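Local coordinates for linoleate 11-lipoxygenase (Gaeumannomyces graminis, PDB 5FX8), which uses a catalytic manganese ion and molecular oxygen to convert linoleic and alpha-linolenic acids into 11S- and 13R-hydroperoxy fatty acids, at residues A[145-150]-A[540-545]; A[307-312]-A[433-438]; A[162-167]-A[247-252]. All blocks are in the same frame, centred on the assembly; numbering follows the deposited sequence.

Contact 1 of 3, residues A[145-150]-A[540-545]. With NAG (2-acetamido-2-deoxy-beta-D-glucopyranose), chain F.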
# COMPACT_ATOMS: atom_id res chain seq x y z
N SER A 145 10.46 0.42 7.57
CA SER A 145 9.19 -0.09 7.07
C SER A 145 8.14 0.99 6.98
O SER A 145 7.33 1.00 6.05
CB SER A 145 8.68 -1.19 7.99
OG SER A 145 9.59 -2.26 8.01
N VAL A 146 8.11 1.87 7.97
CA VAL A 146 7.14 2.94 8.04
C VAL A 146 7.88 4.24 8.29
O VAL A 146 7.82 4.79 9.40
CB VAL A 146 6.11 2.64 9.13
CG1 VAL A 146 4.99 3.62 9.06
CG2 VAL A 146 5.61 1.23 8.97
N PRO A 147 8.56 4.80 7.29
CA PRO A 147 9.43 5.95 7.56
C PRO A 147 8.71 7.14 8.15
O PRO A 147 9.28 7.82 9.00
CB PRO A 147 10.01 6.26 6.18
CG PRO A 147 9.81 5.06 5.40
CD PRO A 147 8.55 4.46 5.87
N GLU A 148 7.49 7.42 7.73
CA GLU A 148 6.71 8.52 8.27
C GLU A 148 6.23 8.28 9.69
O GLU A 148 5.65 9.19 10.30
CB GLU A 148 5.52 8.81 7.34
CG GLU A 148 4.46 7.70 7.28
CD GLU A 148 4.63 6.60 6.16
OE1 GLU A 148 5.74 6.05 5.90
OE2 GLU A 148 3.59 6.25 5.57
N GLY A 149 6.48 7.11 10.26
CA GLY A 149 5.98 6.79 11.58
C GLY A 149 4.49 6.58 11.61
O GLY A 149 3.82 6.78 10.60
N ILE A 150 3.96 6.16 12.75
CA ILE A 150 2.52 5.99 12.88
C ILE A 150 1.91 7.31 13.33
O ILE A 150 2.62 8.23 13.73
CB ILE A 150 2.17 4.86 13.86
CG1 ILE A 150 2.48 5.31 15.28
CG2 ILE A 150 2.94 3.62 13.53
CD1 ILE A 150 1.89 4.40 16.30
N ASN A 540 2.44 -1.78 3.67
CA ASN A 540 3.00 -0.49 3.31
C ASN A 540 4.15 -0.68 2.32
O ASN A 540 4.68 -1.78 2.16
CB ASN A 540 3.47 0.25 4.56
CG ASN A 540 3.70 1.72 4.34
OD1 ASN A 540 2.91 2.39 3.68
ND2 ASN A 540 4.78 2.23 4.87
N ARG A 541 4.50 0.40 1.62
CA ARG A 541 5.54 0.37 0.60
C ARG A 541 6.38 1.63 0.76
O ARG A 541 6.11 2.65 0.14
CB ARG A 541 4.97 0.28 -0.81
CG ARG A 541 4.55 -1.11 -1.26
CD ARG A 541 5.73 -2.05 -1.44
NE ARG A 541 5.32 -3.39 -1.83
CZ ARG A 541 4.77 -4.26 -0.98
NH1 ARG A 541 4.57 -3.92 0.27
NH2 ARG A 541 4.40 -5.45 -1.39
N ALA A 542 7.44 1.53 1.54
CA ALA A 542 8.33 2.63 1.83
C ALA A 542 9.16 3.09 0.64
O ALA A 542 9.74 4.17 0.70
CB ALA A 542 9.24 2.23 2.99
N GLN A 543 9.26 2.32 -0.43
CA GLN A 543 10.15 2.64 -1.54
C GLN A 543 9.47 3.38 -2.68
O GLN A 543 10.14 3.70 -3.67
CB GLN A 543 10.81 1.37 -2.11
CG GLN A 543 11.14 0.25 -1.15
CD GLN A 543 9.91 -0.41 -0.61
OE1 GLN A 543 8.87 -0.41 -1.25
NE2 GLN A 543 9.99 -0.89 0.59
N VAL A 544 8.16 3.64 -2.57
CA VAL A 544 7.37 4.25 -3.63
C VAL A 544 8.03 5.53 -4.13
O VAL A 544 8.16 5.75 -5.34
CB VAL A 544 5.94 4.49 -3.13
CG1 VAL A 544 5.19 5.30 -4.06
CG2 VAL A 544 5.24 3.25 -3.08
N GLY A 545 8.49 6.37 -3.21
CA GLY A 545 9.22 7.57 -3.52
C GLY A 545 10.41 7.42 -4.44
O GLY A 545 10.44 8.07 -5.49
C1 NAG F . 14.98 -0.85 -0.09
C2 NAG F . 16.24 -0.60 -0.90
C3 NAG F . 16.97 0.62 -0.37
C4 NAG F . 16.04 1.81 -0.33
C5 NAG F . 14.78 1.48 0.46
C6 NAG F . 13.75 2.58 0.42
C7 NAG F . 17.32 -2.51 -1.97
C8 NAG F . 18.21 -3.70 -1.77
N2 NAG F . 17.10 -1.76 -0.89
O3 NAG F . 18.09 0.87 -1.21
O4 NAG F . 16.68 2.94 0.27
O5 NAG F . 14.15 0.31 -0.10
O6 NAG F . 13.42 2.91 -0.93
O7 NAG F . 16.83 -2.24 -3.06
O HOH W 1 1.73 4.90 3.46

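Contact 2 of 3, residues A[307-312]-A[433-438]. With NAG (2-acetamido-2-deoxy-beta-D-glucopyranose), chain E.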
# COMPACT_ATOMS: atom_id res chain seq x y z
N THR A 307 -11.60 -3.97 -25.87
CA THR A 307 -12.35 -3.13 -26.81
C THR A 307 -11.54 -1.95 -27.34
O THR A 307 -11.66 -1.60 -28.52
CB THR A 307 -13.62 -2.57 -26.17
OG1 THR A 307 -13.32 -2.01 -24.88
CG2 THR A 307 -14.72 -3.61 -26.06
N LEU A 308 -10.76 -1.29 -26.49
CA LEU A 308 -9.88 -0.22 -26.93
C LEU A 308 -8.60 -0.81 -27.50
O LEU A 308 -8.07 -1.81 -27.01
CB LEU A 308 -9.51 0.71 -25.78
CG LEU A 308 -10.60 1.20 -24.88
CD1 LEU A 308 -10.01 2.03 -23.79
CD2 LEU A 308 -11.53 2.01 -25.70
N SER A 309 -8.09 -0.16 -28.54
CA SER A 309 -6.82 -0.56 -29.11
C SER A 309 -5.72 -0.34 -28.09
O SER A 309 -5.80 0.54 -27.24
CB SER A 309 -6.54 0.24 -30.37
OG SER A 309 -5.28 -0.05 -30.93
N ASP A 310 -4.67 -1.12 -28.19
CA ASP A 310 -3.51 -0.80 -27.40
C ASP A 310 -2.97 0.60 -27.71
O ASP A 310 -2.34 1.22 -26.85
CB ASP A 310 -2.46 -1.88 -27.59
CG ASP A 310 -2.82 -3.19 -26.88
OD1 ASP A 310 -3.61 -3.23 -25.89
OD2 ASP A 310 -2.25 -4.22 -27.30
N ARG A 311 -3.24 1.15 -28.90
CA ARG A 311 -2.75 2.48 -29.25
C ARG A 311 -3.73 3.59 -28.90
O ARG A 311 -3.43 4.75 -29.15
CB ARG A 311 -2.38 2.55 -30.73
CG ARG A 311 -1.35 1.53 -31.13
CD ARG A 311 -0.88 1.68 -32.57
NE ARG A 311 -1.82 1.21 -33.59
CZ ARG A 311 -2.39 1.99 -34.50
NH1 ARG A 311 -2.14 3.29 -34.52
NH2 ARG A 311 -3.22 1.48 -35.39
N HIS A 312 -4.85 3.26 -28.33
CA HIS A 312 -5.80 4.26 -27.87
C HIS A 312 -5.28 4.99 -26.63
O HIS A 312 -4.82 4.35 -25.69
CB HIS A 312 -7.10 3.58 -27.54
CG HIS A 312 -8.26 4.50 -27.47
ND1 HIS A 312 -8.34 5.52 -26.55
CD2 HIS A 312 -9.38 4.57 -28.20
CE1 HIS A 312 -9.47 6.16 -26.72
NE2 HIS A 312 -10.12 5.61 -27.72
N ASP A 433 -15.90 7.67 -31.81
CA ASP A 433 -14.84 6.78 -31.31
C ASP A 433 -15.50 5.44 -30.99
O ASP A 433 -15.96 5.19 -29.88
CB ASP A 433 -14.16 7.39 -30.09
CG ASP A 433 -13.04 6.54 -29.51
OD1 ASP A 433 -12.95 5.36 -29.84
OD2 ASP A 433 -12.25 7.04 -28.69
N TYR A 434 -15.56 4.56 -32.00
CA TYR A 434 -16.26 3.29 -31.82
C TYR A 434 -15.57 2.41 -30.79
O TYR A 434 -16.23 1.60 -30.14
CB TYR A 434 -16.41 2.57 -33.16
CG TYR A 434 -15.12 2.29 -33.88
CD1 TYR A 434 -14.37 1.18 -33.58
CD2 TYR A 434 -14.64 3.15 -34.84
CE1 TYR A 434 -13.22 0.94 -34.21
CE2 TYR A 434 -13.50 2.92 -35.47
CZ TYR A 434 -12.78 1.82 -35.16
OH TYR A 434 -11.60 1.61 -35.82
N GLU A 435 -14.27 2.60 -30.57
CA GLU A 435 -13.60 1.86 -29.50
C GLU A 435 -14.12 2.27 -28.13
O GLU A 435 -14.43 1.41 -27.31
CB GLU A 435 -12.09 2.03 -29.61
CG GLU A 435 -11.50 1.36 -30.84
CD GLU A 435 -10.03 1.57 -31.02
OE1 GLU A 435 -9.39 2.24 -30.22
OE2 GLU A 435 -9.49 1.07 -32.02
N LEU A 436 -14.23 3.58 -27.87
CA LEU A 436 -14.78 4.03 -26.59
C LEU A 436 -16.21 3.54 -26.39
O LEU A 436 -16.57 3.05 -25.31
CB LEU A 436 -14.74 5.55 -26.50
CG LEU A 436 -15.27 6.11 -25.19
CD1 LEU A 436 -14.25 5.90 -24.14
CD2 LEU A 436 -15.49 7.55 -25.40
N GLN A 437 -17.03 3.68 -27.43
CA GLN A 437 -18.41 3.23 -27.34
C GLN A 437 -18.50 1.73 -27.16
O GLN A 437 -19.39 1.23 -26.46
CB GLN A 437 -19.18 3.66 -28.59
CG GLN A 437 -19.28 5.17 -28.82
CD GLN A 437 -19.71 6.04 -27.62
OE1 GLN A 437 -20.59 5.70 -26.83
NE2 GLN A 437 -19.11 7.20 -27.51
N ASN A 438 -17.58 0.99 -27.76
CA ASN A 438 -17.54 -0.45 -27.52
C ASN A 438 -17.16 -0.74 -26.08
O ASN A 438 -17.74 -1.63 -25.46
CB ASN A 438 -16.57 -1.14 -28.45
CG ASN A 438 -17.12 -1.28 -29.82
OD1 ASN A 438 -18.29 -1.04 -30.02
ND2 ASN A 438 -16.28 -1.65 -30.77
C1 NAG E . -13.44 -1.15 -37.41
C2 NAG E . -13.98 -0.90 -38.83
C3 NAG E . -15.19 0.03 -38.79
C4 NAG E . -16.22 -0.47 -37.79
C5 NAG E . -15.55 -0.67 -36.44
C6 NAG E . -16.47 -1.21 -35.39
C7 NAG E . -12.41 -0.94 -40.72
C8 NAG E . -11.38 -0.15 -41.49
N2 NAG E . -12.95 -0.32 -39.67
O3 NAG E . -15.76 0.17 -40.09
O4 NAG E . -17.27 0.47 -37.63
O5 NAG E . -14.48 -1.60 -36.58
O6 NAG E . -16.93 -2.49 -35.77
O7 NAG E . -12.72 -2.07 -41.04
O HOH W 2 -13.78 -1.76 -30.44

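Contact 3 of 3, residues A[162-167]-A[247-252]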
# COMPACT_ATOMS: atom_id res chain seq x y z
N LEU A 162 -13.31 11.80 21.26
CA LEU A 162 -13.34 12.55 20.01
C LEU A 162 -12.48 11.87 18.96
O LEU A 162 -12.83 11.86 17.78
CB LEU A 162 -12.88 13.99 20.23
CG LEU A 162 -12.79 14.85 18.97
CD1 LEU A 162 -14.14 15.18 18.46
CD2 LEU A 162 -12.03 16.10 19.19
N LEU A 163 -11.36 11.30 19.36
CA LEU A 163 -10.57 10.54 18.42
C LEU A 163 -11.30 9.29 17.97
O LEU A 163 -11.12 8.85 16.83
CB LEU A 163 -9.22 10.19 19.03
CG LEU A 163 -8.21 9.30 18.32
CD1 LEU A 163 -6.84 9.65 18.79
CD2 LEU A 163 -8.45 7.83 18.59
N PHE A 164 -12.10 8.68 18.84
CA PHE A 164 -12.78 7.45 18.45
C PHE A 164 -13.92 7.74 17.48
O PHE A 164 -14.20 6.93 16.59
CB PHE A 164 -13.32 6.72 19.67
CG PHE A 164 -14.18 5.56 19.32
CD1 PHE A 164 -13.61 4.39 18.81
CD2 PHE A 164 -15.55 5.64 19.44
CE1 PHE A 164 -14.40 3.33 18.46
CE2 PHE A 164 -16.34 4.59 19.09
CZ PHE A 164 -15.77 3.42 18.61
N SER A 165 -14.61 8.85 17.66
CA SER A 165 -15.68 9.17 16.73
C SER A 165 -15.13 9.73 15.42
O SER A 165 -15.59 9.35 14.34
CB SER A 165 -16.64 10.15 17.39
OG SER A 165 -15.90 11.27 17.81
N MET A 166 -14.12 10.59 15.49
CA MET A 166 -13.61 11.19 14.26
C MET A 166 -12.96 10.18 13.30
O MET A 166 -12.89 10.46 12.11
CB MET A 166 -12.61 12.28 14.60
CG MET A 166 -13.25 13.54 15.07
SD MET A 166 -14.60 14.00 14.02
CE MET A 166 -13.72 15.07 12.90
N GLU A 167 -12.50 9.02 13.78
CA GLU A 167 -11.99 8.00 12.88
C GLU A 167 -13.01 7.62 11.81
O GLU A 167 -12.62 7.26 10.69
CB GLU A 167 -11.57 6.77 13.66
CG GLU A 167 -10.16 6.82 14.23
CD GLU A 167 -9.85 5.71 15.24
OE1 GLU A 167 -10.64 4.76 15.37
OE2 GLU A 167 -8.83 5.80 15.94
N PHE A 247 -18.64 15.93 16.56
CA PHE A 247 -19.13 14.59 16.26
C PHE A 247 -18.60 13.63 17.32
O PHE A 247 -17.39 13.53 17.52
CB PHE A 247 -18.66 14.21 14.85
CG PHE A 247 -19.13 12.89 14.39
CD1 PHE A 247 -20.39 12.73 13.91
CD2 PHE A 247 -18.29 11.81 14.41
CE1 PHE A 247 -20.81 11.51 13.49
CE2 PHE A 247 -18.73 10.61 13.99
CZ PHE A 247 -19.99 10.47 13.53
N LEU A 248 -19.48 12.93 18.01
CA LEU A 248 -19.10 12.24 19.23
C LEU A 248 -19.70 10.85 19.34
O LEU A 248 -20.72 10.54 18.71
CB LEU A 248 -19.52 13.08 20.46
CG LEU A 248 -18.72 14.32 20.83
CD1 LEU A 248 -19.35 14.92 22.04
CD2 LEU A 248 -17.31 13.98 21.14
N PRO A 249 -19.09 9.97 20.13
CA PRO A 249 -19.69 8.67 20.38
C PRO A 249 -20.84 8.75 21.36
O PRO A 249 -20.83 9.53 22.32
CB PRO A 249 -18.53 7.86 20.98
CG PRO A 249 -17.70 8.84 21.65
CD PRO A 249 -17.80 10.12 20.83
N LEU A 250 -21.86 7.94 21.10
CA LEU A 250 -23.01 7.86 21.99
C LEU A 250 -23.11 6.48 22.63
O LEU A 250 -22.99 6.37 23.85
CB LEU A 250 -24.29 8.23 21.24
CG LEU A 250 -25.45 8.72 22.11
CD1 LEU A 250 -26.44 9.57 21.34
CD2 LEU A 250 -26.17 7.57 22.72
N ALA A 251 -23.32 5.41 21.86
CA ALA A 251 -23.46 4.08 22.44
C ALA A 251 -22.85 3.05 21.51
O ALA A 251 -22.65 3.29 20.32
CB ALA A 251 -24.92 3.75 22.71
N ILE A 252 -22.55 1.88 22.07
CA ILE A 252 -22.03 0.75 21.31
C ILE A 252 -22.77 -0.50 21.77
O ILE A 252 -22.78 -0.80 22.96
CB ILE A 252 -20.51 0.59 21.50
CG1 ILE A 252 -19.78 1.82 20.98
CG2 ILE A 252 -20.00 -0.65 20.78
CD1 ILE A 252 -18.28 1.80 21.18

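Contact 1 of 3, residues A[145-150]-A[540-545]
S145 and A542 bring two irregular loops together, their CA atoms 6.0 Å apart, and each loop makes a type I turn, V146 to G149 and R541 to V544. The carbonyl of S145 is the main polar link. N540 ND2 donates to S145 O at 3.1 Å with an N-H...O angle of 154°. The acceptor lies in the amide plane of N540, and the donor lies in the carbonyl plane of S145. N540 reaches across because its CG stands opposite the backbone N (chi1 -163°). S145 O also accepts from Q107 NE2, so two amides hold this one oxygen. The other end of the N540 amide, OD1, takes a water at 2.8 Å. The same water donates to E148 OE2 at 3.1 Å and bridges the loops. E148 OE2 is also in a salt bridge with K488. The amide and carboxylate planes are 59° apart. Beside this polar link, P147 sets CG and CD against the A542 methyl, with P147 CD 3.7 Å from A542 CB. Q543 turns to the sugar on N106, with CG near its ring oxygen. The N540 side chain is about 7 Å from that of V618, a manganese ligand. Helix 86-124 backs the contact through T110 against S145 and through W100, A104 and Q107 against R541. Helix 485-490 packs on V146 through V487 and K488.

Contact 2 of 3, residues A[307-312]-A[433-438]
H312 and D433 form a histidine-carboxylate hydrogen bond that ties together two helix N-caps. H312 NE2 donates to D433 OD2 at 2.7 Å, with an N-H...O angle of 157°. The oxygen uses its syn lone pair and lies in the ring plane, and ring and carboxylate are nearly coplanar. E435 OE1 sits at the same ring edge, 3.1 Å from H312 CD2. E435 OE1 also takes a weak bond from S309 N. L308 CD2 lies over one face of the imidazole, offset toward its rim. That methyl also packs on the helix backbone, 3.4 Å from E435 O. Further along, T307 CG2 meets N438 CB at 3.9 Å.

A second shell fixes these groups. H312 ND1 accepts from V314 N at the start of helix 313-321, which fixes the rotation of the ring and leaves NE2 as the donor. D433 OD2 also accepts from Y420 OH. E435 runs extended beyond CG, and its OE2 forms a salt bridge with R59 of helix 56-69. S309 OG accepts from R311 N in an ST turn, which shapes the loop after helix 268-305. Y434 has a sugar of the N60 glycan over one ring face, offset toward the rim. D433 caps its own helix, 434-444, with its other oxygen: L436 N donates to D433 OD1 at 2.9 Å, from above the carboxylate plane.

Contact 3 of 3, residues A[162-167]-A[247-252]
S165 and F247 join a short helix to a β-strand, with S165 OG donating to F247 O at 2.7 Å. The donor is tilted 34° from the carbonyl plane. S165 OG is also hydrogen-bonded to D161 O, one turn back, so the two carbonyls share its one proton. S165 CB packs 3.6 Å from P249 CD.

The F247 side chain can be followed outward along the helix. Its CB lies 4.1 Å from M166 SD. With chi1 at -178° the ring swings away from its own backbone N and runs alongside S165. CD2 passes S165 CB at 3.8 Å. CE2 then comes to 3.4 Å from S165 O, so the ring turns an edge to the backbone carbonyl. The M166 sulfur makes an oblique Met-aromatic contact with this ring. Beyond the two segments, F213 of the next-but-one strand meets the F247 ring edge-to-face.

F164 reaches the strand further along. Its ring edge meets P249 CB, and its CZ touches I252 CD1 at 3.9 Å. Outside the two segments it meets F278 and K275 of helix 268-305, and R168 makes a cation-pi contact with it. L162 CD1 packs on L248 CD2 at the other end. F247, P249 and I252 all point at the helix. The last step is three residues because L250 and A251 form a classic β bulge opposite L237. The segment axes run at 96° to each other, 6.6 Å apart. This is a helix laid crosswise over one face of an antiparallel β-sheet, here of five strands.

How the contacts relate
Contact 1 joins loops far apart in sequence, and both other contacts fall between its two segments. Contact 3 closes first, within the region of the antiparallel sheet, and contact 2 follows it in the helical part. The centres of contacts 1 and 3 are 28 Å apart, those of 1 and 2 38 Å, and those of 2 and 3, on opposite sides of the chain's centre, 48 Å. Helix 268-305, which carries the manganese ligands H290 and H294, links these two: residues near its start pack on contact 3, and 307-312 follows its end. The N540 side chain of contact 1 is about 11 Å from the manganese, while contacts 2 and 3 join outlying parts of the fold.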